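Local coordinates for spindle assembly checkpoint serine/threonine-protein kinase BUB1 (Saccharomyces cerevisiae, PDB 3ESL), which acts in the mitotic spindle assembly checkpoint, delaying anaphase until chromosomes are bioriented, as a serine/threonine kinase that phosphorylates BUB3 and itself, at residues Asn94-Phe106 and Phe117-Phe130. Residues are numbered along the deposited sequence; the frame is centred on the assembly and turned at random.
Sequences NFHESENTFKYMF and FYEEFSKLLENAQF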
ATOM      1  N   ASN A  94       7.991  10.250  -5.097  1.00 32.88           N
ATOM      2  CA  ASN A  94       7.010  10.578  -6.129  1.00 30.22           C
ATOM      3  C   ASN A  94       5.620  10.716  -5.537  1.00 29.25           C
ATOM      4  O   ASN A  94       4.895   9.723  -5.445  1.00 26.49           O
ATOM      5  CB  ASN A  94       7.011   9.493  -7.219  1.00 30.09           C
ATOM      6  CG  ASN A  94       6.238   9.892  -8.464  1.00 28.69           C
ATOM      7  OD1 ASN A  94       5.271  10.663  -8.419  1.00 28.09           O
ATOM      8  ND2 ASN A  94       6.662   9.350  -9.600  1.00 33.98           N
ATOM      9  N   PHE A  95       5.247  11.934  -5.147  1.00 26.51           N
ATOM     10  CA  PHE A  95       3.947  12.173  -4.525  1.00 25.64           C
ATOM     11  C   PHE A  95       2.789  11.747  -5.428  1.00 26.34           C
ATOM     12  O   PHE A  95       1.852  11.097  -4.976  1.00 23.17           O
ATOM     13  CB  PHE A  95       3.739  13.640  -4.122  1.00 26.83           C
ATOM     14  CG  PHE A  95       2.319  13.952  -3.734  1.00 25.28           C
ATOM     15  CD1 PHE A  95       1.849  13.639  -2.457  1.00 26.08           C
ATOM     16  CD2 PHE A  95       1.426  14.487  -4.661  1.00 24.87           C
ATOM     17  CE1 PHE A  95       0.525  13.897  -2.102  1.00 26.32           C
ATOM     18  CE2 PHE A  95       0.104  14.753  -4.316  1.00 26.36           C
ATOM     19  CZ  PHE A  95      -0.353  14.453  -3.029  1.00 26.91           C
ATOM     20  N   HIS A  96       2.852  12.128  -6.703  1.00 24.68           N
ATOM     21  CA  HIS A  96       1.725  11.857  -7.585  1.00 24.98           C
ATOM     22  C   HIS A  96       1.460  10.370  -7.781  1.00 25.37           C
ATOM     23  O   HIS A  96       0.310   9.945  -7.769  1.00 24.41           O
ATOM     24  CB  HIS A  96       1.856  12.597  -8.911  1.00 31.40           C
ATOM     25  CG  HIS A  96       1.578  14.059  -8.783  1.00 34.02           C
ATOM     26  ND1 HIS A  96       0.321  14.552  -8.510  1.00 36.21           N
ATOM     27  CD2 HIS A  96       2.398  15.134  -8.859  1.00 40.10           C
ATOM     28  CE1 HIS A  96       0.376  15.870  -8.435  1.00 38.00           C
ATOM     29  NE2 HIS A  96       1.623  16.249  -8.645  1.00 38.40           N
ATOM     30  N   GLU A  97       2.521   9.596  -7.951  1.00 21.82           N
ATOM     31  CA  GLU A  97       2.364   8.150  -8.090  1.00 23.83           C
ATOM     32  C   GLU A  97       1.940   7.519  -6.773  1.00 23.24           C
ATOM     33  O   GLU A  97       1.119   6.610  -6.775  1.00 19.54           O
ATOM     34  CB  GLU A  97       3.628   7.506  -8.655  1.00 23.91           C
ATOM     35  CG  GLU A  97       3.775   7.799 -10.153  1.00 31.15           C
ATOM     36  CD  GLU A  97       2.553   7.354 -10.949  1.00 35.83           C
ATOM     37  OE1 GLU A  97       2.230   6.150 -10.899  1.00 31.97           O
ATOM     38  OE2 GLU A  97       1.898   8.206 -11.604  1.00 41.10           O
ATOM     39  N   SER A  98       2.479   8.020  -5.658  1.00 21.15           N
ATOM     40  CA  SER A  98       2.000   7.570  -4.325  1.00 21.01           C
ATOM     41  C   SER A  98       0.508   7.838  -4.142  1.00 20.13           C
ATOM     42  O   SER A  98      -0.259   6.926  -3.800  1.00 19.62           O
ATOM     43  CB  SER A  98       2.795   8.217  -3.175  1.00 19.83           C
ATOM     44  OG  SER A  98       4.133   7.744  -3.158  1.00 20.97           O
ATOM     45  N   GLU A  99       0.095   9.083  -4.374  1.00 18.02           N
ATOM     46  CA  GLU A  99      -1.305   9.448  -4.222  1.00 20.79           C
ATOM     47  C   GLU A  99      -2.184   8.654  -5.202  1.00 20.08           C
ATOM     48  O   GLU A  99      -3.265   8.194  -4.838  1.00 20.63           O
ATOM     49  CB  GLU A  99      -1.523  10.955  -4.405  1.00 21.17           C
ATOM     50  CG  GLU A  99      -2.946  11.345  -4.081  1.00 23.39           C
ATOM     51  CD  GLU A  99      -3.270  12.796  -4.360  1.00 32.30           C
ATOM     52  OE1 GLU A  99      -2.946  13.287  -5.459  1.00 31.02           O
ATOM     53  OE2 GLU A  99      -3.873  13.435  -3.468  1.00 36.31           O
ATOM     54  N   ASN A 100      -1.708   8.489  -6.433  1.00 20.33           N
ATOM     55  CA  ASN A 100      -2.469   7.735  -7.425  1.00 19.66           C
ATOM     56  C   ASN A 100      -2.666   6.273  -7.027  1.00 19.10           C
ATOM     57  O   ASN A 100      -3.692   5.672  -7.339  1.00 20.46           O
ATOM     58  CB  ASN A 100      -1.816   7.818  -8.799  1.00 23.28           C
ATOM     59  CG  ASN A 100      -2.003   9.179  -9.443  1.00 27.63           C
ATOM     60  OD1 ASN A 100      -2.783  10.011  -8.960  1.00 28.14           O
ATOM     61  ND2 ASN A 100      -1.289   9.412 -10.539  1.00 31.21           N
ATOM     62  N   THR A 101      -1.673   5.718  -6.342  1.00 19.01           N
ATOM     63  CA  THR A 101      -1.791   4.355  -5.823  1.00 19.02           C
ATOM     64  C   THR A 101      -2.883   4.301  -4.756  1.00 18.73           C
ATOM     65  O   THR A 101      -3.760   3.436  -4.827  1.00 17.19           O
ATOM     66  CB  THR A 101      -0.439   3.811  -5.316  1.00 18.29           C
ATOM     67  OG1 THR A 101       0.531   3.909  -6.366  1.00 21.23           O
ATOM     68  CG2 THR A 101      -0.564   2.329  -4.912  1.00 20.70           C
ATOM     69  N   PHE A 102      -2.872   5.241  -3.799  1.00 18.84           N
ATOM     70  CA  PHE A 102      -3.937   5.263  -2.795  1.00 19.59           C
ATOM     71  C   PHE A 102      -5.321   5.460  -3.427  1.00 19.45           C
ATOM     72  O   PHE A 102      -6.298   4.837  -3.010  1.00 18.75           O
ATOM     73  CB  PHE A 102      -3.702   6.354  -1.754  1.00 19.79           C
ATOM     74  CG  PHE A 102      -2.694   5.994  -0.696  1.00 21.44           C
ATOM     75  CD1 PHE A 102      -3.004   5.066   0.295  1.00 20.88           C
ATOM     76  CD2 PHE A 102      -1.461   6.652  -0.647  1.00 19.72           C
ATOM     77  CE1 PHE A 102      -2.066   4.755   1.305  1.00 21.28           C
ATOM     78  CE2 PHE A 102      -0.521   6.355   0.337  1.00 19.19           C
ATOM     79  CZ  PHE A 102      -0.831   5.398   1.324  1.00 21.05           C
ATOM     80  N   LYS A 103      -5.398   6.341  -4.423  1.00 20.27           N
ATOM     81  CA  LYS A 103      -6.646   6.595  -5.143  1.00 20.70           C
ATOM     82  C   LYS A 103      -7.180   5.365  -5.894  1.00 19.10           C
ATOM     83  O   LYS A 103      -8.396   5.123  -5.933  1.00 21.60           O
ATOM     84  CB  LYS A 103      -6.456   7.768  -6.115  1.00 22.42           C
ATOM     85  CG  LYS A 103      -6.336   9.093  -5.403  1.00 21.73           C
ATOM     86  CD  LYS A 103      -5.869  10.186  -6.353  1.00 29.90           C
ATOM     87  CE  LYS A 103      -6.826  10.320  -7.523  1.00 33.07           C
ATOM     88  NZ  LYS A 103      -6.791  11.688  -8.133  1.00 38.25           N
ATOM     89  N   TYR A 104      -6.266   4.603  -6.483  1.00 19.91           N
ATOM     90  CA  TYR A 104      -6.603   3.374  -7.194  1.00 19.99           C
ATOM     91  C   TYR A 104      -7.158   2.325  -6.229  1.00 20.60           C
ATOM     92  O   TYR A 104      -8.204   1.716  -6.474  1.00 22.47           O
ATOM     93  CB  TYR A 104      -5.350   2.858  -7.885  1.00 21.42           C
ATOM     94  CG  TYR A 104      -5.486   1.548  -8.619  1.00 22.67           C
ATOM     95  CD1 TYR A 104      -5.969   1.508  -9.932  1.00 26.66           C
ATOM     96  CD2 TYR A 104      -5.086   0.352  -8.022  1.00 22.19           C
ATOM     97  CE1 TYR A 104      -6.063   0.302 -10.624  1.00 27.20           C
ATOM     98  CE2 TYR A 104      -5.175  -0.858  -8.705  1.00 25.86           C
ATOM     99  CZ  TYR A 104      -5.665  -0.870 -10.007  1.00 27.31           C
ATOM    100  OH  TYR A 104      -5.756  -2.059 -10.697  1.00 28.88           O
ATOM    101  N   MET A 105      -6.446   2.120  -5.124  1.00 20.79           N
ATOM    102  CA  MET A 105      -6.948   1.292  -4.029  1.00 19.83           C
ATOM    103  C   MET A 105      -8.355   1.731  -3.568  1.00 20.56           C
ATOM    104  O   MET A 105      -9.255   0.903  -3.432  1.00 21.53           O
ATOM    105  CB  MET A 105      -5.970   1.360  -2.860  1.00 18.54           C
ATOM    106  CG  MET A 105      -4.591   0.770  -3.180  1.00 17.19           C
ATOM    107  SD  MET A 105      -3.388   1.335  -1.943  1.00 19.55           S
ATOM    108  CE  MET A 105      -3.930   0.400  -0.524  1.00 19.93           C
ATOM    109  N   PHE A 106      -8.534   3.029  -3.343  1.00 19.44           N
ATOM    110  CA  PHE A 106      -9.822   3.563  -2.878  1.00 22.07           C
ATOM    111  C   PHE A 106     -10.939   3.194  -3.869  1.00 22.30           C
ATOM    112  O   PHE A 106     -11.993   2.693  -3.484  1.00 22.19           O
ATOM    113  CB  PHE A 106      -9.740   5.078  -2.681  1.00 25.65           C
ATOM    114  CG  PHE A 106     -10.963   5.667  -2.022  1.00 27.28           C
ATOM    115  CD1 PHE A 106     -11.105   5.644  -0.636  1.00 31.57           C
ATOM    116  CD2 PHE A 106     -11.973   6.236  -2.792  1.00 28.85           C
ATOM    117  CE1 PHE A 106     -12.244   6.182  -0.019  1.00 32.16           C
ATOM    118  CE2 PHE A 106     -13.115   6.780  -2.188  1.00 31.02           C
ATOM    119  CZ  PHE A 106     -13.247   6.751  -0.796  1.00 32.34           C
ATOM    120  N   PHE A 117      -5.379   2.142   6.240  1.00 17.80           N
ATOM    121  CA  PHE A 117      -5.461   2.764   4.920  1.00 19.92           C
ATOM    122  C   PHE A 117      -5.588   4.278   5.084  1.00 19.76           C
ATOM    123  O   PHE A 117      -4.824   5.055   4.494  1.00 20.09           O
ATOM    124  CB  PHE A 117      -6.641   2.213   4.117  1.00 17.91           C
ATOM    125  CG  PHE A 117      -6.901   2.968   2.835  1.00 19.14           C
ATOM    126  CD1 PHE A 117      -6.192   2.665   1.678  1.00 22.72           C
ATOM    127  CD2 PHE A 117      -7.841   4.007   2.795  1.00 18.77           C
ATOM    128  CE1 PHE A 117      -6.420   3.385   0.489  1.00 19.24           C
ATOM    129  CE2 PHE A 117      -8.077   4.726   1.610  1.00 21.97           C
ATOM    130  CZ  PHE A 117      -7.367   4.408   0.453  1.00 20.80           C
ATOM    131  N   TYR A 118      -6.543   4.683   5.913  1.00 19.97           N
ATOM    132  CA  TYR A 118      -6.794   6.112   6.114  1.00 19.71           C
ATOM    133  C   TYR A 118      -5.649   6.794   6.829  1.00 20.75           C
ATOM    134  O   TYR A 118      -5.295   7.933   6.486  1.00 21.78           O
ATOM    135  CB  TYR A 118      -8.113   6.303   6.854  1.00 21.01           C
ATOM    136  CG  TYR A 118      -9.264   5.764   6.055  1.00 21.57           C
ATOM    137  CD1 TYR A 118      -9.917   6.550   5.103  1.00 21.80           C
ATOM    138  CD2 TYR A 118      -9.692   4.447   6.230  1.00 21.82           C
ATOM    139  CE1 TYR A 118     -10.970   6.028   4.349  1.00 22.24           C
ATOM    140  CE2 TYR A 118     -10.740   3.926   5.484  1.00 20.93           C
ATOM    141  CZ  TYR A 118     -11.374   4.716   4.553  1.00 22.92           C
ATOM    142  OH  TYR A 118     -12.408   4.189   3.821  1.00 23.86           O
ATOM    143  N   GLU A 119      -5.058   6.110   7.809  1.00 20.72           N
ATOM    144  CA  GLU A 119      -3.889   6.665   8.529  1.00 21.72           C
ATOM    145  C   GLU A 119      -2.712   6.967   7.598  1.00 24.01           C
ATOM    146  O   GLU A 119      -2.123   8.057   7.641  1.00 20.75           O
ATOM    147  CB  GLU A 119      -3.450   5.726   9.659  1.00 22.47           C
ATOM    148  CG  GLU A 119      -4.488   5.633  10.778  1.00 23.24           C
ATOM    149  CD  GLU A 119      -4.199   4.526  11.787  1.00 29.10           C
ATOM    150  OE1 GLU A 119      -3.627   3.482  11.401  1.00 29.01           O
ATOM    151  OE2 GLU A 119      -4.556   4.705  12.978  1.00 31.95           O
ATOM    152  N   GLU A 120      -2.377   5.995   6.754  1.00 20.81           N
ATOM    153  CA  GLU A 120      -1.264   6.143   5.822  1.00 20.98           C
ATOM    154  C   GLU A 120      -1.537   7.155   4.706  1.00 20.93           C
ATOM    155  O   GLU A 120      -0.657   7.952   4.368  1.00 22.00           O
ATOM    156  CB  GLU A 120      -0.863   4.775   5.254  1.00 22.29           C
ATOM    157  CG  GLU A 120      -0.283   3.826   6.322  1.00 25.00           C
ATOM    158  CD  GLU A 120       1.072   4.278   6.871  1.00 33.24           C
ATOM    159  OE1 GLU A 120       1.865   4.900   6.130  1.00 32.04           O
ATOM    160  OE2 GLU A 120       1.346   3.998   8.059  1.00 39.35           O
ATOM    161  N   PHE A 121      -2.745   7.117   4.145  1.00 19.97           N
ATOM    162  CA  PHE A 121      -3.137   8.035   3.085  1.00 20.91           C
ATOM    163  C   PHE A 121      -3.136   9.462   3.663  1.00 22.56           C
ATOM    164  O   PHE A 121      -2.588  10.394   3.062  1.00 22.15           O
ATOM    165  CB  PHE A 121      -4.514   7.627   2.554  1.00 22.24           C
ATOM    166  CG  PHE A 121      -4.903   8.264   1.226  1.00 21.41           C
ATOM    167  CD1 PHE A 121      -4.103   9.227   0.610  1.00 23.11           C
ATOM    168  CD2 PHE A 121      -6.106   7.906   0.624  1.00 24.94           C
ATOM    169  CE1 PHE A 121      -4.491   9.811  -0.608  1.00 24.24           C
ATOM    170  CE2 PHE A 121      -6.508   8.497  -0.581  1.00 23.28           C
ATOM    171  CZ  PHE A 121      -5.700   9.439  -1.196  1.00 22.82           C
ATOM    172  N   SER A 122      -3.697   9.614   4.857  1.00 21.62           N
ATOM    173  CA  SER A 122      -3.685  10.923   5.530  1.00 23.67           C
ATOM    174  C   SER A 122      -2.259  11.425   5.751  1.00 24.46           C
ATOM    175  O   SER A 122      -1.980  12.620   5.535  1.00 25.53           O
ATOM    176  CB  SER A 122      -4.449  10.871   6.858  1.00 25.69           C
ATOM    177  OG  SER A 122      -4.347  12.121   7.538  1.00 28.80           O
ATOM    178  N   LYS A 123      -1.365  10.532   6.187  1.00 22.73           N
ATOM    179  CA  LYS A 123       0.044  10.880   6.399  1.00 24.73           C
ATOM    180  C   LYS A 123       0.668  11.398   5.100  1.00 26.69           C
ATOM    181  O   LYS A 123       1.397  12.394   5.114  1.00 24.46           O
ATOM    182  CB  LYS A 123       0.837   9.696   6.954  1.00 27.55           C
ATOM    183  CG  LYS A 123       2.304  10.010   7.275  1.00 32.37           C
ATOM    184  CD  LYS A 123       3.073   8.769   7.763  1.00 38.95           C
ATOM    185  CE  LYS A 123       3.500   7.851   6.609  1.00 47.01           C
ATOM    186  NZ  LYS A 123       4.590   8.439   5.760  1.00 50.29           N
ATOM    187  N   LEU A 124       0.369  10.740   3.976  1.00 21.71           N
ATOM    188  CA  LEU A 124       0.898  11.207   2.687  1.00 22.68           C
ATOM    189  C   LEU A 124       0.448  12.648   2.408  1.00 22.78           C
ATOM    190  O   LEU A 124       1.272  13.505   2.047  1.00 26.12           O
ATOM    191  CB  LEU A 124       0.472  10.265   1.543  1.00 21.42           C
ATOM    192  CG  LEU A 124       0.970  10.664   0.149  1.00 26.54           C
ATOM    193  CD1 LEU A 124       2.418  10.290  -0.043  1.00 28.41           C
ATOM    194  CD2 LEU A 124       0.104  10.030  -0.935  1.00 25.61           C
ATOM    195  N   LEU A 125      -0.848  12.908   2.571  1.00 21.32           N
ATOM    196  CA  LEU A 125      -1.404  14.225   2.305  1.00 24.10           C
ATOM    197  C   LEU A 125      -0.844  15.236   3.299  1.00 26.56           C
ATOM    198  O   LEU A 125      -0.534  16.362   2.915  1.00 27.60           O
ATOM    199  CB  LEU A 125      -2.924  14.213   2.383  1.00 25.46           C
ATOM    200  CG  LEU A 125      -3.665  13.375   1.338  1.00 25.83           C
ATOM    201  CD1 LEU A 125      -5.168  13.556   1.487  1.00 30.04           C
ATOM    202  CD2 LEU A 125      -3.192  13.736  -0.077  1.00 29.28           C
ATOM    203  N   GLU A 126      -0.710  14.820   4.559  1.00 25.20           N
ATOM    204  CA  GLU A 126      -0.132  15.701   5.593  1.00 29.08           C
ATOM    205  C   GLU A 126       1.280  16.170   5.226  1.00 30.67           C
ATOM    206  O   GLU A 126       1.572  17.384   5.253  1.00 32.07           O
ATOM    207  CB  GLU A 126      -0.150  15.019   6.971  1.00 29.67           C
ATOM    208  CG  GLU A 126       0.708  15.759   8.014  1.00 30.96           C
ATOM    209  CD  GLU A 126       0.690  15.127   9.393  1.00 32.72           C
ATOM    210  OE1 GLU A 126       0.208  13.976   9.552  1.00 31.51           O
ATOM    211  OE2 GLU A 126       1.164  15.802  10.334  1.00 32.96           O
ATOM    212  N   ASN A 127       2.145  15.219   4.888  1.00 27.29           N
ATOM    213  CA  ASN A 127       3.518  15.512   4.475  1.00 33.21           C
ATOM    214  C   ASN A 127       3.577  16.394   3.228  1.00 32.39           C
ATOM    215  O   ASN A 127       4.490  17.218   3.086  1.00 33.14           O
ATOM    216  CB  ASN A 127       4.322  14.227   4.271  1.00 32.21           C
ATOM    217  CG  ASN A 127       4.551  13.460   5.570  1.00 35.82           C
ATOM    218  OD1 ASN A 127       4.548  14.036   6.657  1.00 38.68           O
ATOM    219  ND2 ASN A 127       4.759  12.157   5.456  1.00 36.14           N
ATOM    220  N   ALA A 128       2.591  16.233   2.345  1.00 29.03           N
ATOM    221  CA  ALA A 128       2.486  17.062   1.141  1.00 28.99           C
ATOM    222  C   ALA A 128       1.821  18.398   1.442  1.00 29.43           C
ATOM    223  O   ALA A 128       1.570  19.184   0.533  1.00 29.30           O
ATOM    224  CB  ALA A 128       1.713  16.339   0.048  1.00 27.51           C
ATOM    225  N   GLN A 129       1.515  18.637   2.718  1.00 30.34           N
ATOM    226  CA  GLN A 129       0.905  19.888   3.173  1.00 30.27           C
ATOM    227  C   GLN A 129      -0.527  20.122   2.673  1.00 31.30           C
ATOM    228  O   GLN A 129      -0.984  21.262   2.566  1.00 32.50           O
ATOM    229  CB  GLN A 129       1.822  21.100   2.881  1.00 30.93           C
ATOM    230  CG  GLN A 129       3.278  20.873   3.221  1.00 29.10           C
ATOM    231  CD  GLN A 129       4.155  20.895   1.997  1.00 27.84           C
ATOM    232  OE1 GLN A 129       4.209  21.902   1.287  1.00 29.13           O
ATOM    233  NE2 GLN A 129       4.880  19.811   1.760  1.00 30.76           N
ATOM    234  N   PHE A 130      -1.241  19.039   2.355  1.00 27.35           N
ATOM    235  CA  PHE A 130      -2.675  19.123   2.161  1.00 27.00           C
ATOM    236  C   PHE A 130      -3.291  18.906   3.538  1.00 30.01           C
ATOM    237  O   PHE A 130      -3.915  17.877   3.809  1.00 28.50           O
ATOM    238  CB  PHE A 130      -3.187  18.077   1.150  1.00 25.33           C
ATOM    239  CG  PHE A 130      -2.777  18.350  -0.279  1.00 26.19           C
ATOM    240  CD1 PHE A 130      -3.396  19.361  -1.021  1.00 29.42           C
ATOM    241  CD2 PHE A 130      -1.775  17.596  -0.882  1.00 26.88           C
ATOM    242  CE1 PHE A 130      -3.015  19.606  -2.353  1.00 28.38           C
ATOM    243  CE2 PHE A 130      -1.392  17.829  -2.202  1.00 25.69           C
ATOM    244  CZ  PHE A 130      -2.010  18.831  -2.937  1.00 27.18           C
TER
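F102 and F121 lie with near-parallel planes, 6° apart, at the middle of this antiparallel helix pair, but slid so far that the rings barely overlap. The slide places CB of F102 over the centre of the F121 ring, 3.5 Å from its centroid, and CA of F121 over the F102 ring, 3.9 Å from that centroid: two reciprocal CH-pi contacts. The F102 ring also turns its edge toward the face of F117 in an offset edge-to-face pair, planes at 70°, completing an aromatic cluster.

Knobs-into-holes packing carries the rest of the middle. With CG anti to the carbonyl carbon (chi1 -79°), the F102 ring is laid across the backbone of F121 and fills the hole between F117, E120, F121 and L124; in return L124 enters that of F95, S98, E99 and F102, its CD2 3.6 Å from the backbone N of E99. With an alanine here instead of F102, a gap is likely to open among F117, E120, F121 and L124, leaving CA of F121 without the ring it lies over and F117 without its edge-to-face partner.

Apolar contacts close both ends. The F95 ring presses CE1 on CB of A128, just after helix 115-127, at 3.5 Å and, beyond the Schellman turn at Q129, CZ on CE2 of F130 at 3.6 Å. At the other end, F117 receives CE of M105 at its edge and CD1 of F106 at its CE2.

The carboxylate of E99 reaches past CD2 of L125 to a salt bridge with R185, whose guanidinium also makes a cation-pi contact with F130. Helices 95-108 and 115-127 form a helical hairpin in the TPR-like Mad3/BUB1 homology region, held together by CH-pi and edge-to-face aromatic contacts and interlocked apolar side chains rather than by paired charges.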